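Long-range contacts in glyoxylate reductase (Paecilomyces sp. J18, PDB 3WNV), which reduces glyoxylate, probably to glycolate and with a nicotinamide cofactor held in a Rossmann-type domain: residues I12-E18 with E304-L308; V118-L122 with M287-G293; I180-N184 with E203-S208. All coordinates share one frame; numbering follows the deposited sequence.

Contact 1. Residues I12-E18 with E304-L308; sequences IVHARAE and ELLVL
Glu304 pushes its carboxylate into a hollow that the backbone of Ile12 to Ala15 makes as it turns into the helix beginning at Arg16. Beyond CG the glutamate chain is extended (chi2 -177°), which carries the acid group clear of its own helix and sets both oxygens against consecutive amides. Val13 N gives OE2 of Glu304 an almost straight hydrogen bond of 2.9 Å, arriving on the syn side but 19° out of the carboxylate plane. His14 N reaches OE1 of Glu304 at 2.7 Å through the syn lone pair, with the more bent N-H...O angle of 152°. Two bonds from one turn fix the rotation of this buried carboxylate, and the two N-H dipoles would be expected to favour its charged form. CG2 of Ile12 closes one flank of the hollow, 3.7 Å from Glu304 OE1, while His14 crosses the glutamate chain at about a right angle, its CB and, obliquely, its ring close to the same oxygen, and sends NE2 away to Gln300.

A second bump is apolar. Leu308 CD1 fits between the methyl of Ala15, 3.7 Å from its CB, and Glu18, whose CB is 3.8 Å away. The other branch of Leu308 meets Ile12 tip to tip, CD2 to CD1 at 4.2 Å. Beside it, Leu305 CD2 presses on Glu18, 3.5 Å from its CG; the glutamate chain bends at chi2 and lays its CG and carboxylate carbon over that methyl.

In the fold, the contact joins helix 297-317 to the turn that leads from strand 5-9 of the five-stranded parallel sheet into helix 16-21. Tyr55 of strand 51-57 touches Ile12, Glu304 and Leu308, and Trp19 of helix 16-21 packs against Ile12 and Leu308.

Contact 2. Residues V118-L122 with M287-G293; sequences VAIFL and MLLPHIG
Helix 112-127 of the Rossmann-type domain uses Val118, Phe121 and Leu122, spaced to share one helical face, to cover Met287 and Leu289 at strand 287-288, the edge of the seven-stranded parallel sheet, and the loop that leaves it. Leu289 CD1 touches all three helix residues. It lies 3.7 Å from Leu122 CD2, and Val118 meets it tip to tip through CG1 at 4.0 Å. Phe121 crosses Leu289 at about a right angle, its CD2 also 4.0 Å from Leu289 CD1.

Met287 meets the same side of the phenyl ring further out, again crossing Phe121 at about a right angle. Its CG stands opposite the backbone N (chi1 -178°), and the bend at chi2 then brings CE to 3.6 Å from Phe121 CE2. Leu122 CD2 rests on the strand backbone, 3.7 Å from Met287 O. At the far end of the loop Val118 CG2 approaches Gly293 CA at 4.0 Å, where the helix and loop backbones come close.

No hydrogen bond crosses the interface. The loop is held instead by Asp268, whose carboxylate takes the amides of Ile292 and Gly293, while His291 bonds Glu273, a pairing consistent with the histidine-carboxylate site of D-2-hydroxyacid dehydrogenases. Apolar packing of a helix over an edge strand in this way is typical of Rossmann-type alpha/beta layering.

Contact 3. Residues I180-N184 with E203-S208; sequences IIYHN and ELLAQS
Tyr182 and Leu204 are the closest CA pair, 6.5 Å apart, where strand 180-183 and helix 203-207 run roughly antiparallel (147° between them) with axes 8.6 Å apart. Ile181 and His183, alternating with Tyr182, turn their CB atoms to the helix, while Tyr182 starts its side chain away from it.

Leu204 enters between these two strand residues and divides its branches. CD1 lies 3.7 Å from Ile181 CG1 and also rests on the strand backbone, 3.8 Å from Tyr182 CA. CD2 meets His183 CB at 3.9 Å. Ile181 slides past Leu204 in the opposite direction, and its chi1 of 60°, with CG1 between the backbone N and the carbonyl carbon, takes CD1 on to the last turn of the helix. There it touches Gln207 CB at 3.7 Å, the glutamine chain crossing it at about a right angle. Cutting Leu204 back to an alanine would remove both methyl branches and would probably open a gap against the strand, with Ile181 CG1 and His183 CB left without their methyl partners.

At the helix end Leu204 O takes two donors of Ser208: OG, in a 2.6 Å hydrogen bond tilted 20° from the carbonyl plane, and the backbone N. Outside the pair, Leu160 of strand 156-160 and Phe211 of strand 210-213 also touch Leu204, and His183 ND1 is bonded to Val199 O.

The chemistry is therefore dispersive across the interface and polar around it. Apolar carbons make most of the contact and probably set the spacing of helix and sheet, whereas Ser208 OG bonds within its own segment and His183 ND1 outside the pair. Asn184 OD1 likewise takes Met162 N in the probable GxGxxG loop of the cofactor-binding domain.

In the fold
Contacts 2 and 3 both belong to the seven-stranded Rossmann-type sheet, contact 2 at its edge strand 287-288 and contact 3 on strand 179-183 near the other edge; their centres lie 21 Å apart. Contact 1 belongs to the five-stranded sheet, its centre 38 Å from that of contact 3, across the centre of the chain. All three are partly buried, contact 2 nearest the chain's centre (12 Å), contacts 1 and 3 further out (19 and 21 Å). Chemistry separates them: in contact 1 a buried carboxylate is bonded to backbone amides across the interface, whereas no hydrogen bond crosses contacts 2 or 3. Strand 287-288 is followed by helix 297-317, which returns the chain to the first sheet.

Contact 1. Residues I12-E18 with E304-L308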
ATOM      1  N   ILE A  12      15.315   0.715 -11.194  1.00 13.68           N
ATOM      2  CA  ILE A  12      15.683  -0.229 -10.149  1.00 16.03           C
ATOM      3  C   ILE A  12      16.822   0.448  -9.361  1.00 16.05           C
ATOM      4  O   ILE A  12      17.830   0.865  -9.932  1.00 17.03           O
ATOM      5  CB  ILE A  12      16.083  -1.620 -10.743  1.00 14.32           C
ATOM      6  CG1 ILE A  12      14.814  -2.353 -11.250  1.00 15.88           C
ATOM      7  CG2 ILE A  12      16.854  -2.441  -9.743  1.00 14.90           C
ATOM      8  CD1 ILE A  12      15.091  -3.653 -12.036  1.00 16.18           C
ATOM      9  N   VAL A  13      16.592   0.608  -8.065  1.00 11.82           N
ATOM     10  CA  VAL A  13      17.437   1.444  -7.222  1.00 13.11           C
ATOM     11  C   VAL A  13      18.495   0.623  -6.530  1.00 16.39           C
ATOM     12  O   VAL A  13      19.672   1.016  -6.485  1.00 18.89           O
ATOM     13  CB  VAL A  13      16.607   2.161  -6.147  1.00 17.85           C
ATOM     14  CG1 VAL A  13      17.512   3.071  -5.301  1.00 15.96           C
ATOM     15  CG2 VAL A  13      15.440   2.936  -6.764  1.00 21.51           C
ATOM     16  N   HIS A  14      18.102  -0.526  -5.992  1.00 14.14           N
ATOM     17  CA  HIS A  14      18.994  -1.252  -5.087  1.00 14.56           C
ATOM     18  C   HIS A  14      19.538  -2.543  -5.660  1.00 22.09           C
ATOM     19  O   HIS A  14      20.514  -3.074  -5.134  1.00 19.26           O
ATOM     20  CB  HIS A  14      18.292  -1.588  -3.775  1.00 11.95           C
ATOM     21  CG  HIS A  14      17.679  -0.406  -3.105  1.00 15.21           C
ATOM     22  ND1 HIS A  14      18.432   0.524  -2.422  1.00 17.51           N
ATOM     23  CD2 HIS A  14      16.392   0.007  -3.028  1.00 15.42           C
ATOM     24  CE1 HIS A  14      17.621   1.459  -1.940  1.00 20.41           C
ATOM     25  NE2 HIS A  14      16.384   1.176  -2.311  1.00 14.62           N
ATOM     26  N   ALA A  15      18.901  -3.057  -6.707  1.00 17.56           N
ATOM     27  CA  ALA A  15      19.189  -4.414  -7.155  1.00 17.21           C
ATOM     28  C   ALA A  15      19.595  -4.447  -8.618  1.00 17.02           C
ATOM     29  O   ALA A  15      19.290  -5.411  -9.332  1.00 15.57           O
ATOM     30  CB  ALA A  15      18.009  -5.294  -6.910  1.00 14.99           C
ATOM     31  N   ARG A  16      20.310  -3.401  -9.054  1.00 15.37           N
ATOM     32  CA  ARG A  16      20.745  -3.305 -10.430  1.00 15.52           C
ATOM     33  C   ARG A  16      21.579  -4.531 -10.822  1.00 16.28           C
ATOM     34  O   ARG A  16      21.466  -5.018 -11.935  1.00 17.66           O
ATOM     35  CB  ARG A  16      21.550  -2.019 -10.676  1.00 19.19           C
ATOM     36  CG  ARG A  16      20.711  -0.752 -10.825  1.00 18.76           C
ATOM     37  CD  ARG A  16      19.811  -0.740 -12.100  1.00 21.50           C
ATOM     38  NE  ARG A  16      20.481  -1.081 -13.365  1.00 25.82           N
ATOM     39  CZ  ARG A  16      19.955  -0.867 -14.579  1.00 27.37           C
ATOM     40  NH1 ARG A  16      18.777  -0.282 -14.723  1.00 27.80           N
ATOM     41  NH2 ARG A  16      20.615  -1.221 -15.657  1.00 29.78           N
ATOM     42  N   ALA A  17      22.429  -5.023  -9.914  1.00 19.98           N
ATOM     43  CA  ALA A  17      23.265  -6.195 -10.211  1.00 22.40           C
ATOM     44  C   ALA A  17      22.447  -7.422 -10.571  1.00 20.73           C
ATOM     45  O   ALA A  17      22.799  -8.159 -11.494  1.00 19.43           O
ATOM     46  CB  ALA A  17      24.153  -6.510  -9.047  1.00 19.66           C
ATOM     47  N   GLU A  18      21.354  -7.616  -9.845  1.00 18.92           N
ATOM     48  CA  GLU A  18      20.470  -8.768 -10.038  1.00 18.09           C
ATOM     49  C   GLU A  18      19.714  -8.637 -11.353  1.00 16.24           C
ATOM     50  O   GLU A  18      19.447  -9.641 -12.014  1.00 18.24           O
ATOM     51  CB  GLU A  18      19.508  -8.914  -8.849  1.00 16.19           C
ATOM     52  CG  GLU A  18      20.178  -9.486  -7.559  1.00 24.04           C
ATOM     53  CD  GLU A  18      21.020  -8.485  -6.762  1.00 28.27           C
ATOM     54  OE1 GLU A  18      21.020  -7.268  -7.072  1.00 23.08           O
ATOM     55  OE2 GLU A  18      21.685  -8.917  -5.784  1.00 35.34           O
ATOM     56  N   GLU A 304      12.475  -5.151  -4.400  1.00  9.78           N
ATOM     57  CA  GLU A 304      13.147  -5.380  -5.698  1.00  9.13           C
ATOM     58  C   GLU A 304      13.627  -6.816  -5.935  1.00 10.75           C
ATOM     59  O   GLU A 304      13.440  -7.340  -7.048  1.00 11.36           O
ATOM     60  CB  GLU A 304      14.269  -4.373  -5.912  1.00 11.44           C
ATOM     61  CG  GLU A 304      13.734  -2.982  -6.103  1.00 13.16           C
ATOM     62  CD  GLU A 304      14.787  -1.943  -6.397  1.00 13.29           C
ATOM     63  OE1 GLU A 304      15.996  -2.171  -6.156  1.00 14.68           O
ATOM     64  OE2 GLU A 304      14.396  -0.842  -6.833  1.00 14.42           O
ATOM     65  N   LEU A 305      14.289  -7.419  -4.949  1.00 13.57           N
ATOM     66  CA  LEU A 305      14.821  -8.772  -5.101  1.00 17.92           C
ATOM     67  C   LEU A 305      13.701  -9.788  -5.327  1.00 13.94           C
ATOM     68  O   LEU A 305      13.865 -10.733  -6.115  1.00 14.69           O
ATOM     69  CB  LEU A 305      15.699  -9.168  -3.908  1.00 15.92           C
ATOM     70  CG  LEU A 305      17.019  -8.414  -3.792  1.00 17.81           C
ATOM     71  CD1 LEU A 305      17.747  -8.822  -2.516  1.00 19.79           C
ATOM     72  CD2 LEU A 305      17.896  -8.663  -4.996  1.00 15.81           C
ATOM     73  N   LEU A 306      12.577  -9.596  -4.628  1.00 12.79           N
ATOM     74  CA  LEU A 306      11.409 -10.461  -4.807  1.00 12.74           C
ATOM     75  C   LEU A 306      10.845 -10.369  -6.221  1.00 11.17           C
ATOM     76  O   LEU A 306      10.515 -11.379  -6.826  1.00 12.64           O
ATOM     77  CB  LEU A 306      10.313 -10.143  -3.762  1.00 14.92           C
ATOM     78  CG  LEU A 306       9.053 -11.029  -3.795  1.00 13.90           C
ATOM     79  CD1 LEU A 306       9.382 -12.528  -3.704  1.00 13.05           C
ATOM     80  CD2 LEU A 306       8.176 -10.584  -2.653  1.00 16.38           C
ATOM     81  N   VAL A 307      10.760  -9.162  -6.774  1.00 10.53           N
ATOM     82  CA  VAL A 307      10.312  -9.017  -8.153  1.00 13.25           C
ATOM     83  C   VAL A 307      11.275  -9.700  -9.118  1.00 12.42           C
ATOM     84  O   VAL A 307      10.855 -10.381 -10.067  1.00 13.33           O
ATOM     85  CB  VAL A 307      10.167  -7.520  -8.534  1.00 10.04           C
ATOM     86  CG1 VAL A 307       9.529  -7.382  -9.927  1.00 11.14           C
ATOM     87  CG2 VAL A 307       9.294  -6.807  -7.503  1.00 12.53           C
ATOM     88  N   LEU A 308      12.582  -9.555  -8.868  1.00 10.88           N
ATOM     89  CA  LEU A 308      13.564 -10.068  -9.804  1.00 14.38           C
ATOM     90  C   LEU A 308      13.605 -11.589  -9.709  1.00 14.07           C
ATOM     91  O   LEU A 308      13.868 -12.258 -10.695  1.00 15.16           O
ATOM     92  CB  LEU A 308      14.935  -9.412  -9.589  1.00 15.25           C
ATOM     93  CG  LEU A 308      14.935  -7.933 -10.043  1.00 14.76           C
ATOM     94  CD1 LEU A 308      16.138  -7.177  -9.464  1.00 20.04           C
ATOM     95  CD2 LEU A 308      14.916  -7.806 -11.568  1.00 18.32           C
TER

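Contact 2. Residues V118-L122 with M287-G293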
ATOM      1  N   VAL A 118       5.572   1.919  10.539  1.00 11.42           N
ATOM      2  CA  VAL A 118       5.067   3.280  10.309  1.00 10.66           C
ATOM      3  C   VAL A 118       3.636   3.413  10.874  1.00 11.34           C
ATOM      4  O   VAL A 118       3.299   4.422  11.427  1.00  8.93           O
ATOM      5  CB  VAL A 118       5.172   3.675   8.840  1.00  9.65           C
ATOM      6  CG1 VAL A 118       4.265   4.852   8.507  1.00 10.09           C
ATOM      7  CG2 VAL A 118       6.615   4.054   8.521  1.00 10.85           C
ATOM      8  N   ALA A 119       2.835   2.361  10.791  1.00  6.92           N
ATOM      9  CA  ALA A 119       1.472   2.374  11.356  1.00  6.80           C
ATOM     10  C   ALA A 119       1.536   2.638  12.855  1.00  8.69           C
ATOM     11  O   ALA A 119       0.741   3.397  13.380  1.00  8.39           O
ATOM     12  CB  ALA A 119       0.810   1.037  11.130  1.00  7.03           C
ATOM     13  N   ILE A 120       2.454   1.978  13.556  1.00  6.16           N
ATOM     14  CA  ILE A 120       2.528   2.184  15.029  1.00  8.75           C
ATOM     15  C   ILE A 120       3.095   3.575  15.329  1.00 10.99           C
ATOM     16  O   ILE A 120       2.614   4.281  16.215  1.00 10.65           O
ATOM     17  CB  ILE A 120       3.375   1.095  15.700  1.00  9.54           C
ATOM     18  CG1 ILE A 120       2.687  -0.290  15.527  1.00  9.66           C
ATOM     19  CG2 ILE A 120       3.687   1.416  17.192  1.00  9.52           C
ATOM     20  CD1 ILE A 120       1.261  -0.435  16.140  1.00 11.90           C
ATOM     21  N   PHE A 121       4.112   3.982  14.573  1.00  8.96           N
ATOM     22  CA  PHE A 121       4.625   5.352  14.687  1.00  7.66           C
ATOM     23  C   PHE A 121       3.517   6.361  14.544  1.00  7.94           C
ATOM     24  O   PHE A 121       3.348   7.236  15.409  1.00  8.89           O
ATOM     25  CB  PHE A 121       5.767   5.587  13.687  1.00  6.53           C
ATOM     26  CG  PHE A 121       6.329   6.987  13.717  1.00 10.11           C
ATOM     27  CD1 PHE A 121       7.306   7.315  14.635  1.00  7.56           C
ATOM     28  CD2 PHE A 121       5.919   7.941  12.801  1.00 10.58           C
ATOM     29  CE1 PHE A 121       7.862   8.600  14.689  1.00 10.36           C
ATOM     30  CE2 PHE A 121       6.467   9.259  12.815  1.00 12.18           C
ATOM     31  CZ  PHE A 121       7.473   9.585  13.770  1.00  6.93           C
ATOM     32  N   LEU A 122       2.732   6.248  13.478  1.00  5.66           N
ATOM     33  CA  LEU A 122       1.578   7.115  13.293  1.00  6.14           C
ATOM     34  C   LEU A 122       0.552   7.047  14.423  1.00 10.82           C
ATOM     35  O   LEU A 122      -0.032   8.061  14.768  1.00  9.16           O
ATOM     36  CB  LEU A 122       0.898   6.829  11.942  1.00  8.96           C
ATOM     37  CG  LEU A 122       1.662   7.271  10.718  1.00  7.29           C
ATOM     38  CD1 LEU A 122       0.987   6.718   9.436  1.00  6.63           C
ATOM     39  CD2 LEU A 122       1.754   8.820  10.667  1.00  6.50           C
ATOM     40  N   MET A 287      -1.578  13.450  12.634  1.00 11.74           N
ATOM     41  CA  MET A 287      -0.185  13.024  12.457  1.00 12.28           C
ATOM     42  C   MET A 287      -0.054  12.505  11.042  1.00 14.10           C
ATOM     43  O   MET A 287      -0.710  11.516  10.699  1.00 10.70           O
ATOM     44  CB  MET A 287       0.157  11.931  13.460  1.00 11.79           C
ATOM     45  CG  MET A 287       1.617  11.499  13.343  1.00 11.02           C
ATOM     46  SD  MET A 287       2.769  12.747  14.012  1.00 16.29           S
ATOM     47  CE  MET A 287       4.378  12.155  13.474  1.00 14.92           C
ATOM     48  N   LEU A 288       0.748  13.187  10.219  1.00 11.01           N
ATOM     49  CA  LEU A 288       0.710  12.965   8.757  1.00  9.94           C
ATOM     50  C   LEU A 288       2.100  12.710   8.210  1.00  8.60           C
ATOM     51  O   LEU A 288       3.048  13.487   8.493  1.00 11.24           O
ATOM     52  CB  LEU A 288       0.162  14.203   8.058  1.00 12.41           C
ATOM     53  CG  LEU A 288      -1.239  14.653   8.474  1.00 10.61           C
ATOM     54  CD1 LEU A 288      -1.710  15.844   7.668  1.00 13.42           C
ATOM     55  CD2 LEU A 288      -2.264  13.494   8.325  1.00 11.66           C
ATOM     56  N   LEU A 289       2.224  11.654   7.403  1.00 10.44           N
ATOM     57  CA  LEU A 289       3.454  11.360   6.648  1.00 10.00           C
ATOM     58  C   LEU A 289       3.143  11.254   5.152  1.00  8.46           C
ATOM     59  O   LEU A 289       2.022  10.907   4.755  1.00 11.35           O
ATOM     60  CB  LEU A 289       4.082  10.039   7.145  1.00  8.64           C
ATOM     61  CG  LEU A 289       4.640  10.104   8.585  1.00 12.30           C
ATOM     62  CD1 LEU A 289       5.049   8.694   9.022  1.00 10.43           C
ATOM     63  CD2 LEU A 289       5.853  11.041   8.649  1.00 11.29           C
ATOM     64  N   PRO A 290       4.143  11.548   4.301  1.00 11.37           N
ATOM     65  CA  PRO A 290       3.904  11.493   2.838  1.00 12.55           C
ATOM     66  C   PRO A 290       4.218  10.139   2.221  1.00 12.30           C
ATOM     67  O   PRO A 290       5.144   9.992   1.387  1.00 15.79           O
ATOM     68  CB  PRO A 290       4.842  12.562   2.291  1.00 12.51           C
ATOM     69  CG  PRO A 290       6.050  12.535   3.295  1.00 10.32           C
ATOM     70  CD  PRO A 290       5.390  12.259   4.657  1.00  8.34           C
ATOM     71  N   HIS A 291       3.472   9.143   2.675  1.00  8.91           N
ATOM     72  CA  HIS A 291       3.584   7.777   2.166  1.00  5.42           C
ATOM     73  C   HIS A 291       5.001   7.248   2.190  1.00  9.06           C
ATOM     74  O   HIS A 291       5.534   6.860   1.132  1.00 11.45           O
ATOM     75  CB  HIS A 291       2.983   7.687   0.736  1.00  6.84           C
ATOM     76  CG  HIS A 291       2.461   6.341   0.393  1.00 12.24           C
ATOM     77  ND1 HIS A 291       1.623   6.114  -0.682  1.00 14.85           N
ATOM     78  CD2 HIS A 291       2.608   5.129   1.002  1.00 11.21           C
ATOM     79  CE1 HIS A 291       1.312   4.831  -0.738  1.00 15.32           C
ATOM     80  NE2 HIS A 291       1.894   4.214   0.281  1.00 14.53           N
ATOM     81  N   ILE A 292       5.555   7.155   3.412  1.00  7.63           N
ATOM     82  CA  ILE A 292       6.921   6.697   3.601  1.00  6.39           C
ATOM     83  C   ILE A 292       7.008   5.246   4.086  1.00  8.91           C
ATOM     84  O   ILE A 292       8.112   4.768   4.367  1.00 11.59           O
ATOM     85  CB  ILE A 292       7.729   7.583   4.574  1.00  7.92           C
ATOM     86  CG1 ILE A 292       7.271   7.420   6.040  1.00  8.81           C
ATOM     87  CG2 ILE A 292       7.741   9.077   4.094  1.00 13.17           C
ATOM     88  CD1 ILE A 292       8.258   8.109   7.011  1.00 11.25           C
ATOM     89  N   GLY A 293       5.871   4.585   4.185  1.00  6.58           N
ATOM     90  CA  GLY A 293       5.772   3.222   4.736  1.00 13.90           C
ATOM     91  C   GLY A 293       6.962   2.318   4.449  1.00 13.52           C
ATOM     92  O   GLY A 293       7.678   1.881   5.335  1.00 11.48           O
TER

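Contact 3. Residues I180-N184 with E203-S208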
ATOM      1  N   ILE A 180      -6.931  -6.574  20.618  1.00  8.76           N
ATOM      2  CA  ILE A 180      -7.010  -6.521  19.146  1.00  7.63           C
ATOM      3  C   ILE A 180      -8.319  -7.121  18.658  1.00 14.96           C
ATOM      4  O   ILE A 180      -8.673  -8.243  19.034  1.00 15.12           O
ATOM      5  CB  ILE A 180      -5.864  -7.286  18.470  1.00 14.90           C
ATOM      6  CG1 ILE A 180      -4.536  -6.987  19.159  1.00 15.88           C
ATOM      7  CG2 ILE A 180      -5.825  -6.988  16.950  1.00 14.57           C
ATOM      8  CD1 ILE A 180      -4.092  -5.488  19.037  1.00 13.93           C
ATOM      9  N   ILE A 181      -9.050  -6.370  17.845  1.00 10.94           N
ATOM     10  CA  ILE A 181     -10.220  -6.922  17.148  1.00 14.38           C
ATOM     11  C   ILE A 181     -10.075  -6.692  15.649  1.00 15.17           C
ATOM     12  O   ILE A 181      -9.341  -5.804  15.211  1.00 14.29           O
ATOM     13  CB  ILE A 181     -11.567  -6.333  17.638  1.00 15.33           C
ATOM     14  CG1 ILE A 181     -11.602  -4.805  17.427  1.00 11.27           C
ATOM     15  CG2 ILE A 181     -11.779  -6.675  19.107  1.00 14.36           C
ATOM     16  CD1 ILE A 181     -13.002  -4.183  17.792  1.00 13.66           C
ATOM     17  N   TYR A 182     -10.794  -7.470  14.851  1.00 11.74           N
ATOM     18  CA  TYR A 182     -10.688  -7.304  13.408  1.00  8.09           C
ATOM     19  C   TYR A 182     -11.925  -7.767  12.675  1.00 11.59           C
ATOM     20  O   TYR A 182     -12.713  -8.583  13.170  1.00 13.35           O
ATOM     21  CB  TYR A 182      -9.472  -8.062  12.858  1.00  8.54           C
ATOM     22  CG  TYR A 182      -9.757  -9.542  12.619  1.00 11.38           C
ATOM     23  CD1 TYR A 182      -9.759 -10.457  13.680  1.00 15.13           C
ATOM     24  CD2 TYR A 182     -10.011 -10.027  11.337  1.00 12.64           C
ATOM     25  CE1 TYR A 182     -10.037 -11.833  13.468  1.00 16.84           C
ATOM     26  CE2 TYR A 182     -10.265 -11.395  11.124  1.00 15.02           C
ATOM     27  CZ  TYR A 182     -10.269 -12.279  12.189  1.00 16.93           C
ATOM     28  OH  TYR A 182     -10.518 -13.628  11.946  1.00 20.13           O
ATOM     29  N   HIS A 183     -12.064  -7.263  11.455  1.00 12.46           N
ATOM     30  CA  HIS A 183     -13.105  -7.742  10.557  1.00 11.86           C
ATOM     31  C   HIS A 183     -12.538  -7.961   9.163  1.00 13.08           C
ATOM     32  O   HIS A 183     -11.932  -7.063   8.565  1.00 12.76           O
ATOM     33  CB  HIS A 183     -14.282  -6.773  10.467  1.00 10.34           C
ATOM     34  CG  HIS A 183     -15.335  -7.232   9.499  1.00 15.23           C
ATOM     35  ND1 HIS A 183     -16.166  -8.300   9.767  1.00 17.64           N
ATOM     36  CD2 HIS A 183     -15.627  -6.836   8.233  1.00 19.79           C
ATOM     37  CE1 HIS A 183     -16.965  -8.506   8.729  1.00 19.04           C
ATOM     38  NE2 HIS A 183     -16.653  -7.644   7.786  1.00 20.28           N
ATOM     39  N   ASN A 184     -12.727  -9.173   8.670  1.00 12.96           N
ATOM     40  CA  ASN A 184     -12.489  -9.489   7.271  1.00 14.21           C
ATOM     41  C   ASN A 184     -13.820 -10.026   6.796  1.00 17.32           C
ATOM     42  O   ASN A 184     -14.638 -10.425   7.619  1.00 16.84           O
ATOM     43  CB  ASN A 184     -11.447 -10.604   7.142  1.00 13.49           C
ATOM     44  CG  ASN A 184     -10.048 -10.126   7.403  1.00 15.86           C
ATOM     45  OD1 ASN A 184      -9.835  -9.037   7.990  1.00 14.03           O
ATOM     46  ND2 ASN A 184      -9.069 -10.923   6.952  1.00 18.72           N
ATOM     47  N   GLU A 203     -19.603  -3.943  14.425  1.00 14.17           N
ATOM     48  CA  GLU A 203     -18.998  -4.074  15.749  1.00 15.36           C
ATOM     49  C   GLU A 203     -17.584  -3.514  15.771  1.00 12.72           C
ATOM     50  O   GLU A 203     -17.121  -2.977  16.802  1.00 14.52           O
ATOM     51  CB  GLU A 203     -18.974  -5.548  16.198  1.00 23.11           C
ATOM     52  CG  GLU A 203     -20.285  -6.108  16.703  1.00 31.23           C
ATOM     53  CD  GLU A 203     -20.252  -7.644  16.855  1.00 39.55           C
ATOM     54  OE1 GLU A 203     -19.506  -8.333  16.096  1.00 29.14           O
ATOM     55  OE2 GLU A 203     -20.985  -8.162  17.737  1.00 47.25           O
ATOM     56  N   LEU A 204     -16.889  -3.601  14.635  1.00 12.23           N
ATOM     57  CA  LEU A 204     -15.533  -3.081  14.519  1.00 12.30           C
ATOM     58  C   LEU A 204     -15.580  -1.552  14.634  1.00 11.41           C
ATOM     59  O   LEU A 204     -14.744  -0.936  15.304  1.00 10.38           O
ATOM     60  CB  LEU A 204     -14.888  -3.487  13.191  1.00 10.69           C
ATOM     61  CG  LEU A 204     -13.405  -3.138  13.050  1.00 13.42           C
ATOM     62  CD1 LEU A 204     -12.577  -4.042  13.939  1.00 14.07           C
ATOM     63  CD2 LEU A 204     -12.956  -3.303  11.576  1.00 13.53           C
ATOM     64  N   LEU A 205     -16.597  -0.960  14.013  1.00 12.99           N
ATOM     65  CA  LEU A 205     -16.738   0.487  14.039  1.00 12.32           C
ATOM     66  C   LEU A 205     -17.088   0.921  15.458  1.00 14.27           C
ATOM     67  O   LEU A 205     -16.557   1.908  15.954  1.00 13.87           O
ATOM     68  CB  LEU A 205     -17.844   0.934  13.077  1.00 13.81           C
ATOM     69  CG  LEU A 205     -17.544   0.758  11.583  1.00 15.78           C
ATOM     70  CD1 LEU A 205     -18.811   0.884  10.759  1.00 14.86           C
ATOM     71  CD2 LEU A 205     -16.458   1.757  11.102  1.00 16.41           C
ATOM     72  N   ALA A 206     -17.959   0.164  16.117  1.00 14.36           N
ATOM     73  CA  ALA A 206     -18.435   0.526  17.456  1.00 16.19           C
ATOM     74  C   ALA A 206     -17.382   0.397  18.535  1.00 16.96           C
ATOM     75  O   ALA A 206     -17.345   1.191  19.466  1.00 18.92           O
ATOM     76  CB  ALA A 206     -19.637  -0.323  17.834  1.00 19.08           C
ATOM     77  N   GLN A 207     -16.533  -0.618  18.437  1.00 16.94           N
ATOM     78  CA  GLN A 207     -15.654  -0.971  19.546  1.00 14.10           C
ATOM     79  C   GLN A 207     -14.207  -0.500  19.477  1.00 14.96           C
ATOM     80  O   GLN A 207     -13.499  -0.539  20.507  1.00 15.84           O
ATOM     81  CB  GLN A 207     -15.666  -2.494  19.736  1.00 14.80           C
ATOM     82  CG  GLN A 207     -17.044  -3.073  19.968  1.00 17.69           C
ATOM     83  CD  GLN A 207     -17.014  -4.576  20.061  1.00 27.70           C
ATOM     84  OE1 GLN A 207     -15.968  -5.171  20.359  1.00 30.68           O
ATOM     85  NE2 GLN A 207     -18.156  -5.212  19.802  1.00 31.23           N
ATOM     86  N   SER A 208     -13.739  -0.071  18.302  1.00 14.17           N
ATOM     87  CA  SER A 208     -12.361   0.354  18.165  1.00 10.79           C
ATOM     88  C   SER A 208     -12.056   1.706  18.834  1.00 12.02           C
ATOM     89  O   SER A 208     -12.723   2.730  18.542  1.00 13.91           O
ATOM     90  CB  SER A 208     -12.015   0.508  16.670  1.00  9.96           C
ATOM     91  OG  SER A 208     -12.295  -0.681  16.003  1.00 15.47           O
TER